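Uncharacterized protein (Vibrio parahaemolyticus, PDB 1ZBP) is of unknown function but belongs to the ImpE family, associated with bacterial type VI secretion gene clusters. Local coordinates at residues 13-21 / 33-44; 116-124 / 228-236. One frame throughout, in Å; residues are numbered along the deposited sequence.

Interaction 1: 13-21 / 33-44; sequences LQQALELLI and LRSSFIELLCID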
loop_
_atom_site.group_PDB
_atom_site.type_symbol
_atom_site.label_atom_id
_atom_site.label_comp_id
_atom_site.label_asym_id
_atom_site.label_seq_id
_atom_site.Cartn_x
_atom_site.Cartn_y
_atom_site.Cartn_z
ATOM N N LEU A 13 -0.713 -17.281 8.397
ATOM C CA LEU A 13 -1.895 -16.625 7.854
ATOM C C LEU A 13 -2.915 -17.628 7.332
ATOM O O LEU A 13 -4.094 -17.538 7.664
ATOM C CB LEU A 13 -1.502 -15.659 6.729
ATOM C CG LEU A 13 -2.599 -14.693 6.254
ATOM C CD1 LEU A 13 -3.007 -13.780 7.401
ATOM C CD2 LEU A 13 -2.095 -13.870 5.084
ATOM N N GLN A 14 -2.474 -18.583 6.521
ATOM C CA GLN A 14 -3.393 -19.575 5.983
ATOM C C GLN A 14 -4.117 -20.326 7.100
ATOM O O GLN A 14 -5.342 -20.459 7.073
ATOM C CB GLN A 14 -2.650 -20.560 5.085
ATOM C CG GLN A 14 -1.948 -19.905 3.909
ATOM C CD GLN A 14 -2.846 -18.939 3.159
ATOM O OE1 GLN A 14 -3.124 -17.837 3.636
ATOM N NE2 GLN A 14 -3.315 -19.351 1.984
ATOM N N GLN A 15 -3.360 -20.811 8.083
ATOM C CA GLN A 15 -3.937 -21.543 9.211
ATOM C C GLN A 15 -4.940 -20.687 9.982
ATOM O O GLN A 15 -6.005 -21.166 10.369
ATOM C CB GLN A 15 -2.825 -22.027 10.163
ATOM C CG GLN A 15 -3.325 -22.524 11.529
ATOM C CD GLN A 15 -2.206 -23.033 12.438
ATOM O OE1 GLN A 15 -1.163 -22.391 12.580
ATOM N NE2 GLN A 15 -2.433 -24.178 13.076
ATOM N N ALA A 16 -4.591 -19.423 10.202
ATOM C CA ALA A 16 -5.455 -18.495 10.929
ATOM C C ALA A 16 -6.815 -18.360 10.246
ATOM O O ALA A 16 -7.836 -18.189 10.918
ATOM C CB ALA A 16 -4.782 -17.126 11.042
ATOM N N LEU A 17 -6.824 -18.443 8.916
ATOM C CA LEU A 17 -8.059 -18.343 8.145
ATOM C C LEU A 17 -8.933 -19.580 8.355
ATOM O O LEU A 17 -10.149 -19.469 8.532
ATOM C CB LEU A 17 -7.740 -18.163 6.655
ATOM C CG LEU A 17 -7.090 -16.832 6.249
ATOM C CD1 LEU A 17 -6.712 -16.857 4.772
ATOM C CD2 LEU A 17 -8.056 -15.689 6.535
ATOM N N GLU A 18 -8.305 -20.754 8.348
ATOM C CA GLU A 18 -9.014 -22.022 8.541
ATOM C C GLU A 18 -9.705 -22.043 9.896
ATOM O O GLU A 18 -10.851 -22.467 10.013
ATOM C CB GLU A 18 -8.041 -23.204 8.460
ATOM C CG GLU A 18 -7.073 -23.155 7.293
ATOM C CD GLU A 18 -7.753 -22.851 5.977
ATOM O OE1 GLU A 18 -8.274 -21.722 5.825
ATOM O OE2 GLU A 18 -7.766 -23.739 5.093
ATOM N N LEU A 19 -8.991 -21.593 10.922
ATOM C CA LEU A 19 -9.553 -21.556 12.267
ATOM C C LEU A 19 -10.745 -20.591 12.364
ATOM O O LEU A 19 -11.545 -20.681 13.295
ATOM C CB LEU A 19 -8.473 -21.174 13.294
ATOM C CG LEU A 19 -7.467 -22.270 13.657
ATOM C CD1 LEU A 19 -6.378 -21.710 14.565
ATOM C CD2 LEU A 19 -8.192 -23.417 14.342
ATOM N N LEU A 20 -10.864 -19.680 11.401
ATOM C CA LEU A 20 -11.965 -18.728 11.391
ATOM C C LEU A 20 -13.142 -19.255 10.574
ATOM O O LEU A 20 -14.288 -19.208 11.021
ATOM C CB LEU A 20 -11.501 -17.382 10.834
ATOM C CG LEU A 20 -10.609 -16.595 11.790
ATOM C CD1 LEU A 20 -10.063 -15.346 11.118
ATOM C CD2 LEU A 20 -11.409 -16.235 13.026
ATOM N N ILE A 21 -12.859 -19.761 9.379
ATOM C CA ILE A 21 -13.908 -20.290 8.523
ATOM C C ILE A 21 -14.685 -21.378 9.244
ATOM O O ILE A 21 -15.906 -21.454 9.123
ATOM C CB ILE A 21 -13.330 -20.876 7.230
ATOM C CG1 ILE A 21 -12.723 -19.757 6.384
ATOM C CG2 ILE A 21 -14.423 -21.605 6.465
ATOM C CD1 ILE A 21 -12.066 -20.241 5.103
ATOM N N LEU A 33 -16.463 -12.720 14.613
ATOM C CA LEU A 33 -15.759 -13.758 13.873
ATOM C C LEU A 33 -15.721 -13.428 12.388
ATOM O O LEU A 33 -14.655 -13.460 11.776
ATOM C CB LEU A 33 -16.416 -15.127 14.093
ATOM C CG LEU A 33 -16.123 -15.824 15.431
ATOM C CD1 LEU A 33 -16.966 -17.094 15.567
ATOM C CD2 LEU A 33 -14.639 -16.169 15.506
ATOM N N ARG A 34 -16.875 -13.106 11.807
ATOM C CA ARG A 34 -16.931 -12.773 10.385
ATOM C C ARG A 34 -16.040 -11.562 10.095
ATOM O O ARG A 34 -15.300 -11.548 9.109
ATOM C CB ARG A 34 -18.380 -12.499 9.957
ATOM C CG ARG A 34 -19.236 -13.753 9.817
ATOM C CD ARG A 34 -20.687 -13.406 9.500
ATOM N NE ARG A 34 -21.534 -14.588 9.317
ATOM C CZ ARG A 34 -21.602 -15.311 8.201
ATOM N NH1 ARG A 34 -22.402 -16.371 8.136
ATOM N NH2 ARG A 34 -20.882 -14.970 7.143
ATOM N N SER A 35 -16.106 -10.567 10.977
ATOM C CA SER A 35 -15.307 -9.348 10.860
ATOM C C SER A 35 -13.812 -9.659 10.870
ATOM O O SER A 35 -13.061 -9.176 10.017
ATOM C CB SER A 35 -15.633 -8.390 12.008
ATOM O OG SER A 35 -14.851 -7.204 11.942
ATOM N N SER A 36 -13.374 -10.461 11.836
ATOM C CA SER A 36 -11.962 -10.832 11.925
ATOM C C SER A 36 -11.540 -11.645 10.703
ATOM O O SER A 36 -10.382 -11.604 10.287
ATOM C CB SER A 36 -11.700 -11.644 13.204
ATOM O OG SER A 36 -11.981 -10.874 14.369
ATOM N N PHE A 37 -12.482 -12.379 10.127
ATOM C CA PHE A 37 -12.197 -13.204 8.951
ATOM C C PHE A 37 -12.026 -12.321 7.693
ATOM O O PHE A 37 -11.322 -12.693 6.749
ATOM C CB PHE A 37 -13.335 -14.223 8.759
ATOM C CG PHE A 37 -13.247 -15.016 7.482
ATOM C CD1 PHE A 37 -12.072 -15.671 7.129
ATOM C CD2 PHE A 37 -14.342 -15.094 6.620
ATOM C CE1 PHE A 37 -11.982 -16.385 5.935
ATOM C CE2 PHE A 37 -14.261 -15.806 5.425
ATOM C CZ PHE A 37 -13.076 -16.450 5.084
ATOM N N ILE A 38 -12.665 -11.148 7.697
ATOM C CA ILE A 38 -12.581 -10.208 6.578
ATOM C C ILE A 38 -11.221 -9.502 6.584
ATOM O O ILE A 38 -10.607 -9.292 5.528
ATOM C CB ILE A 38 -13.700 -9.133 6.658
ATOM C CG1 ILE A 38 -15.065 -9.792 6.475
ATOM C CG2 ILE A 38 -13.493 -8.070 5.578
ATOM C CD1 ILE A 38 -16.220 -8.935 6.908
ATOM N N GLU A 39 -10.758 -9.130 7.774
ATOM C CA GLU A 39 -9.477 -8.442 7.898
ATOM C C GLU A 39 -8.349 -9.321 7.381
ATOM O O GLU A 39 -7.551 -8.891 6.541
ATOM C CB GLU A 39 -9.211 -8.037 9.354
ATOM C CG GLU A 39 -9.862 -6.721 9.751
ATOM C CD GLU A 39 -9.515 -6.292 11.167
ATOM O OE1 GLU A 39 -9.742 -5.112 11.504
ATOM O OE2 GLU A 39 -9.031 -7.136 11.953
ATOM N N LEU A 40 -8.297 -10.559 7.862
ATOM C CA LEU A 40 -7.258 -11.493 7.443
ATOM C C LEU A 40 -7.403 -11.899 5.978
ATOM O O LEU A 40 -6.501 -12.515 5.400
ATOM C CB LEU A 40 -7.263 -12.730 8.352
ATOM C CG LEU A 40 -7.171 -12.421 9.864
ATOM C CD1 LEU A 40 -7.108 -13.716 10.662
ATOM C CD2 LEU A 40 -5.945 -11.560 10.148
ATOM N N LEU A 41 -8.538 -11.561 5.375
ATOM C CA LEU A 41 -8.771 -11.868 3.962
ATOM C C LEU A 41 -8.130 -10.786 3.088
ATOM O O LEU A 41 -7.624 -11.062 1.993
ATOM C CB LEU A 41 -10.272 -11.945 3.674
ATOM C CG LEU A 41 -10.908 -13.309 3.971
ATOM C CD1 LEU A 41 -12.420 -13.212 3.834
ATOM C CD2 LEU A 41 -10.351 -14.364 3.012
ATOM N N CYS A 42 -8.158 -9.550 3.578
ATOM C CA CYS A 42 -7.557 -8.443 2.843
ATOM C C CYS A 42 -6.031 -8.569 2.872
ATOM O O CYS A 42 -5.355 -8.265 1.885
ATOM C CB CYS A 42 -8.000 -7.110 3.440
ATOM S SG CYS A 42 -9.757 -6.815 3.204
ATOM N N ILE A 43 -5.499 -9.033 4.000
ATOM C CA ILE A 43 -4.065 -9.219 4.139
ATOM C C ILE A 43 -3.592 -10.301 3.162
ATOM O O ILE A 43 -2.512 -10.199 2.580
ATOM C CB ILE A 43 -3.688 -9.639 5.581
ATOM C CG1 ILE A 43 -4.083 -8.547 6.569
ATOM C CG2 ILE A 43 -2.186 -9.885 5.675
ATOM C CD1 ILE A 43 -3.831 -8.914 8.008
ATOM N N ASP A 44 -4.411 -11.333 2.978
ATOM C CA ASP A 44 -4.066 -12.426 2.080
ATOM C C ASP A 44 -4.170 -11.981 0.631
ATOM O O ASP A 44 -3.578 -12.588 -0.267
ATOM C CB ASP A 44 -4.997 -13.614 2.320
ATOM C CG ASP A 44 -4.700 -14.786 1.402
ATOM O OD1 ASP A 44 -5.011 -14.702 0.193
ATOM O OD2 ASP A 44 -4.153 -15.796 1.891
#

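Interaction 2: 116-124 / 228-236; sequences YEQVSELAL and QIADKEVYL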
loop_
_atom_site.group_PDB
_atom_site.type_symbol
_atom_site.label_atom_id
_atom_site.label_comp_id
_atom_site.label_asym_id
_atom_site.label_seq_id
_atom_site.Cartn_x
_atom_site.Cartn_y
_atom_site.Cartn_z
ATOM N N TYR A 116 11.959 -7.066 -20.381
ATOM C CA TYR A 116 12.819 -6.474 -19.364
ATOM C C TYR A 116 13.814 -5.468 -19.923
ATOM O O TYR A 116 14.622 -4.909 -19.182
ATOM C CB TYR A 116 13.577 -7.569 -18.606
ATOM C CG TYR A 116 12.689 -8.678 -18.094
ATOM C CD1 TYR A 116 11.463 -8.393 -17.494
ATOM C CD2 TYR A 116 13.069 -10.017 -18.211
ATOM C CE1 TYR A 116 10.635 -9.411 -17.024
ATOM C CE2 TYR A 116 12.244 -11.041 -17.741
ATOM C CZ TYR A 116 11.027 -10.726 -17.150
ATOM O OH TYR A 116 10.197 -11.725 -16.691
ATOM N N GLU A 117 13.769 -5.242 -21.231
ATOM C CA GLU A 117 14.678 -4.289 -21.845
ATOM C C GLU A 117 14.030 -2.913 -21.783
ATOM O O GLU A 117 14.714 -1.893 -21.678
ATOM C CB GLU A 117 14.962 -4.676 -23.302
ATOM C CG GLU A 117 16.196 -3.992 -23.898
ATOM C CD GLU A 117 17.497 -4.395 -23.202
ATOM O OE1 GLU A 117 17.666 -4.063 -22.004
ATOM O OE2 GLU A 117 18.348 -5.049 -23.853
ATOM N N GLN A 118 12.703 -2.892 -21.844
ATOM C CA GLN A 118 11.958 -1.640 -21.787
ATOM C C GLN A 118 11.756 -1.230 -20.319
ATOM O O GLN A 118 11.682 -0.038 -20.008
ATOM C CB GLN A 118 10.607 -1.803 -22.487
ATOM C CG GLN A 118 9.856 -0.497 -22.713
ATOM C CD GLN A 118 8.456 -0.715 -23.266
ATOM O OE1 GLN A 118 7.658 0.223 -23.364
ATOM N NE2 GLN A 118 8.152 -1.955 -23.635
ATOM N N VAL A 119 11.679 -2.215 -19.423
ATOM C CA VAL A 119 11.507 -1.932 -18.004
ATOM C C VAL A 119 12.780 -1.267 -17.485
ATOM O O VAL A 119 12.729 -0.352 -16.659
ATOM C CB VAL A 119 11.228 -3.225 -17.179
ATOM C CG1 VAL A 119 10.088 -4.011 -17.800
ATOM C CG2 VAL A 119 12.476 -4.078 -17.088
ATOM N N SER A 120 13.920 -1.732 -17.990
ATOM C CA SER A 120 15.225 -1.202 -17.611
ATOM C C SER A 120 15.361 0.224 -18.118
ATOM O O SER A 120 15.986 1.059 -17.471
ATOM C CB SER A 120 16.339 -2.061 -18.217
ATOM O OG SER A 120 17.625 -1.601 -17.835
ATOM N N GLU A 121 14.774 0.496 -19.281
ATOM C CA GLU A 121 14.829 1.826 -19.881
ATOM C C GLU A 121 13.829 2.768 -19.230
ATOM O O GLU A 121 14.135 3.935 -18.986
ATOM C CB GLU A 121 14.542 1.741 -21.384
ATOM C CG GLU A 121 15.711 1.268 -22.236
ATOM C CD GLU A 121 16.677 2.387 -22.597
ATOM O OE1 GLU A 121 17.299 2.965 -21.672
ATOM O OE2 GLU A 121 16.808 2.687 -23.810
ATOM N N LEU A 122 12.630 2.255 -18.964
ATOM C CA LEU A 122 11.571 3.047 -18.345
ATOM C C LEU A 122 11.920 3.420 -16.912
ATOM O O LEU A 122 11.665 4.534 -16.472
ATOM C CB LEU A 122 10.253 2.277 -18.375
ATOM C CG LEU A 122 9.596 2.234 -19.749
ATOM C CD1 LEU A 122 8.441 1.244 -19.743
ATOM C CD2 LEU A 122 9.116 3.628 -20.104
ATOM N N ALA A 123 12.520 2.481 -16.193
ATOM C CA ALA A 123 12.903 2.728 -14.815
ATOM C C ALA A 123 13.866 3.912 -14.744
ATOM O O ALA A 123 13.657 4.841 -13.962
ATOM C CB ALA A 123 13.542 1.484 -14.219
ATOM N N LEU A 124 14.907 3.886 -15.572
ATOM C CA LEU A 124 15.903 4.958 -15.595
ATOM C C LEU A 124 15.308 6.308 -15.990
ATOM O O LEU A 124 15.677 7.340 -15.426
ATOM C CB LEU A 124 17.052 4.594 -16.545
ATOM C CG LEU A 124 17.922 3.401 -16.115
ATOM C CD1 LEU A 124 18.726 2.887 -17.304
ATOM C CD2 LEU A 124 18.844 3.816 -14.975
ATOM N N GLN A 228 15.387 -9.451 -7.959
ATOM C CA GLN A 228 15.891 -8.714 -9.105
ATOM C C GLN A 228 15.155 -9.221 -10.346
ATOM O O GLN A 228 14.926 -10.423 -10.491
ATOM C CB GLN A 228 17.397 -8.930 -9.250
ATOM C CG GLN A 228 17.990 -8.317 -10.508
ATOM C CD GLN A 228 19.487 -8.555 -10.617
ATOM O OE1 GLN A 228 19.989 -9.625 -10.256
ATOM N NE2 GLN A 228 20.203 -7.568 -11.142
ATOM N N ILE A 229 14.774 -8.300 -11.226
ATOM C CA ILE A 229 14.055 -8.648 -12.447
ATOM C C ILE A 229 14.811 -9.705 -13.255
ATOM O O ILE A 229 14.600 -10.911 -13.079
ATOM C CB ILE A 229 13.827 -7.392 -13.330
ATOM C CG1 ILE A 229 13.120 -6.312 -12.511
ATOM C CG2 ILE A 229 12.989 -7.746 -14.553
ATOM C CD1 ILE A 229 11.869 -6.790 -11.786
ATOM N N ALA A 230 15.685 -9.250 -14.145
ATOM C CA ALA A 230 16.476 -10.159 -14.963
ATOM C C ALA A 230 17.924 -9.958 -14.569
ATOM O O ALA A 230 18.389 -10.483 -13.554
ATOM C CB ALA A 230 16.288 -9.841 -16.445
ATOM N N ASP A 231 18.624 -9.179 -15.383
ATOM C CA ASP A 231 20.023 -8.867 -15.149
ATOM C C ASP A 231 20.202 -7.358 -15.056
ATOM O O ASP A 231 21.329 -6.859 -14.991
ATOM C CB ASP A 231 20.898 -9.432 -16.278
ATOM C CG ASP A 231 20.247 -9.305 -17.650
ATOM O OD1 ASP A 231 19.551 -8.297 -17.896
ATOM O OD2 ASP A 231 20.448 -10.207 -18.490
ATOM N N LYS A 232 19.084 -6.635 -15.046
ATOM C CA LYS A 232 19.128 -5.180 -14.952
ATOM C C LYS A 232 19.257 -4.734 -13.506
ATOM O O LYS A 232 19.409 -5.558 -12.601
ATOM C CB LYS A 232 17.864 -4.556 -15.555
ATOM C CG LYS A 232 17.674 -4.801 -17.034
ATOM C CD LYS A 232 17.206 -6.213 -17.313
ATOM C CE LYS A 232 17.102 -6.443 -18.809
ATOM N NZ LYS A 232 18.423 -6.221 -19.480
ATOM N N GLU A 233 19.199 -3.422 -13.297
ATOM C CA GLU A 233 19.273 -2.851 -11.956
ATOM C C GLU A 233 17.870 -2.519 -11.432
ATOM O O GLU A 233 17.691 -1.594 -10.649
ATOM C CB GLU A 233 20.164 -1.596 -11.948
ATOM C CG GLU A 233 19.891 -0.572 -13.059
ATOM C CD GLU A 233 18.536 0.122 -12.948
ATOM O OE1 GLU A 233 18.282 0.787 -11.919
ATOM O OE2 GLU A 233 17.734 0.015 -13.901
ATOM N N VAL A 234 16.880 -3.286 -11.871
ATOM C CA VAL A 234 15.497 -3.092 -11.445
ATOM C C VAL A 234 15.165 -4.111 -10.350
ATOM O O VAL A 234 15.104 -5.318 -10.605
ATOM C CB VAL A 234 14.518 -3.291 -12.626
ATOM C CG1 VAL A 234 13.095 -3.018 -12.184
ATOM C CG2 VAL A 234 14.906 -2.378 -13.774
ATOM N N TYR A 235 14.956 -3.622 -9.131
ATOM C CA TYR A 235 14.632 -4.482 -7.993
ATOM C C TYR A 235 13.233 -4.182 -7.444
ATOM O O TYR A 235 12.935 -3.051 -7.063
ATOM C CB TYR A 235 15.673 -4.279 -6.890
ATOM C CG TYR A 235 17.080 -4.620 -7.314
ATOM C CD1 TYR A 235 17.551 -5.933 -7.254
ATOM C CD2 TYR A 235 17.935 -3.637 -7.823
ATOM C CE1 TYR A 235 18.839 -6.258 -7.695
ATOM C CE2 TYR A 235 19.221 -3.953 -8.262
ATOM C CZ TYR A 235 19.667 -5.258 -8.199
ATOM O OH TYR A 235 20.936 -5.571 -8.638
ATOM N N LEU A 236 12.368 -5.192 -7.417
ATOM C CA LEU A 236 11.019 -5.009 -6.893
ATOM C C LEU A 236 11.043 -5.409 -5.431
ATOM O O LEU A 236 12.020 -5.962 -4.968
ATOM C CB LEU A 236 10.012 -5.869 -7.648
ATOM C CG LEU A 236 9.833 -5.550 -9.125
ATOM C CD1 LEU A 236 8.644 -6.350 -9.651
ATOM C CD2 LEU A 236 9.600 -4.059 -9.333
#

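Interaction 1: 13-21 / 33-44
An antiparallel helical hairpin near the N-terminus brings Leu17 and Leu20 of one helix against Phe37 and Leu40 of the next, knobs-into-holes fashion. The axes of the two segments run 155° apart and approach to 9.7 Å. Leu20 is one knob, set among Leu33, Ser36, Phe37 and Leu40; its CD1 reaches Leu40 CD1 at 3.4 Å, the two side chains meeting at about a right angle, while its CD2 turns to Leu33 CD2 at 4.1 Å. One turn earlier Leu17 fills the hole lined by Phe37, Leu40, Leu41 and Asp44, and its CD2 lies 3.6 Å from Leu40 CB as the two leucines lie alongside each other, pointing opposite ways. Phe37 holds CG anti to its backbone N (chi1 173°), which brings the far end of the ring up to the 13-21 helix. There Ile21 CG1 comes within 3.5 Å of Phe37 CE1. Trp4 of helix 4-7 touches Leu20 and Ser36, and Gln53 of helix 47-60 touches Phe37, so the helices before and after the hairpin also pack on it. At the other end of the interface, Leu13 extends its CD2 methyl to 4.0 Å from Ile43 CG2 and 3.9 Å from Asp44 CA.

Interaction 2: 116-124 / 228-236
A beta-hairpin loop, the turn joining strands 224-228 and 235-239, docks on the first turns of helix 116-129 through Tyr116, Ile229 and Lys232. Ile229 makes a CH-pi contact: its CG2 stands over one face of the Tyr116 ring, 3.8 Å from the centroid and 29° off the normal. With chi1 at -55°, CG1 of Ile229 lies beside the backbone N and CG2 points away from that nitrogen, to the ring. Ala230 CB adds a contact of 3.7 Å to Tyr116 CD2. Lys232 lies along the helix surface, its CG 3.3 Å from Ser120 CB, and bends at chi2 and chi4 to bring the ammonium group between two acids. NZ bonds Asp231 OD1 at 2.8 Å within the loop, nearly along the C-O axis, and makes a weak hydrogen bond of 3.4 Å to Glu117 OE1 of the helix, part of a salt bridge. Glu117, Asp231 and Lys232 thus form a salt-bridge network joining loop and helix. The loop is also braced from within, since Gln228 NE2 donates to Lys232 O at 2.6 Å. Met111 of helix 98-113 touches Ile229 from a second helix. Glu233 OE2 is buried by the contact without a polar partner in the model, beside Leu124. Val234 CG2 also packs on the helix, 4.1 Å from Ala123 CB.

How the interactions relate
Interactions 1 and 2 lie far apart in one chain: their centres are 35 Å from each other, their nearest atoms about 16 Å, and they do not touch. Both put a helix face against a later segment, but at very different sequence range. Only 11 residues separate 13-21 from 33-44, so interaction 1 closes a local helical hairpin; 103 residues, rich in strands, separate 116-124 from 228-236, so interaction 2 ties a helix to a loop of the ImpE family region. The first is buried and apolar at its centre, whereas the second is partly buried and mixes apolar contacts with a charged network.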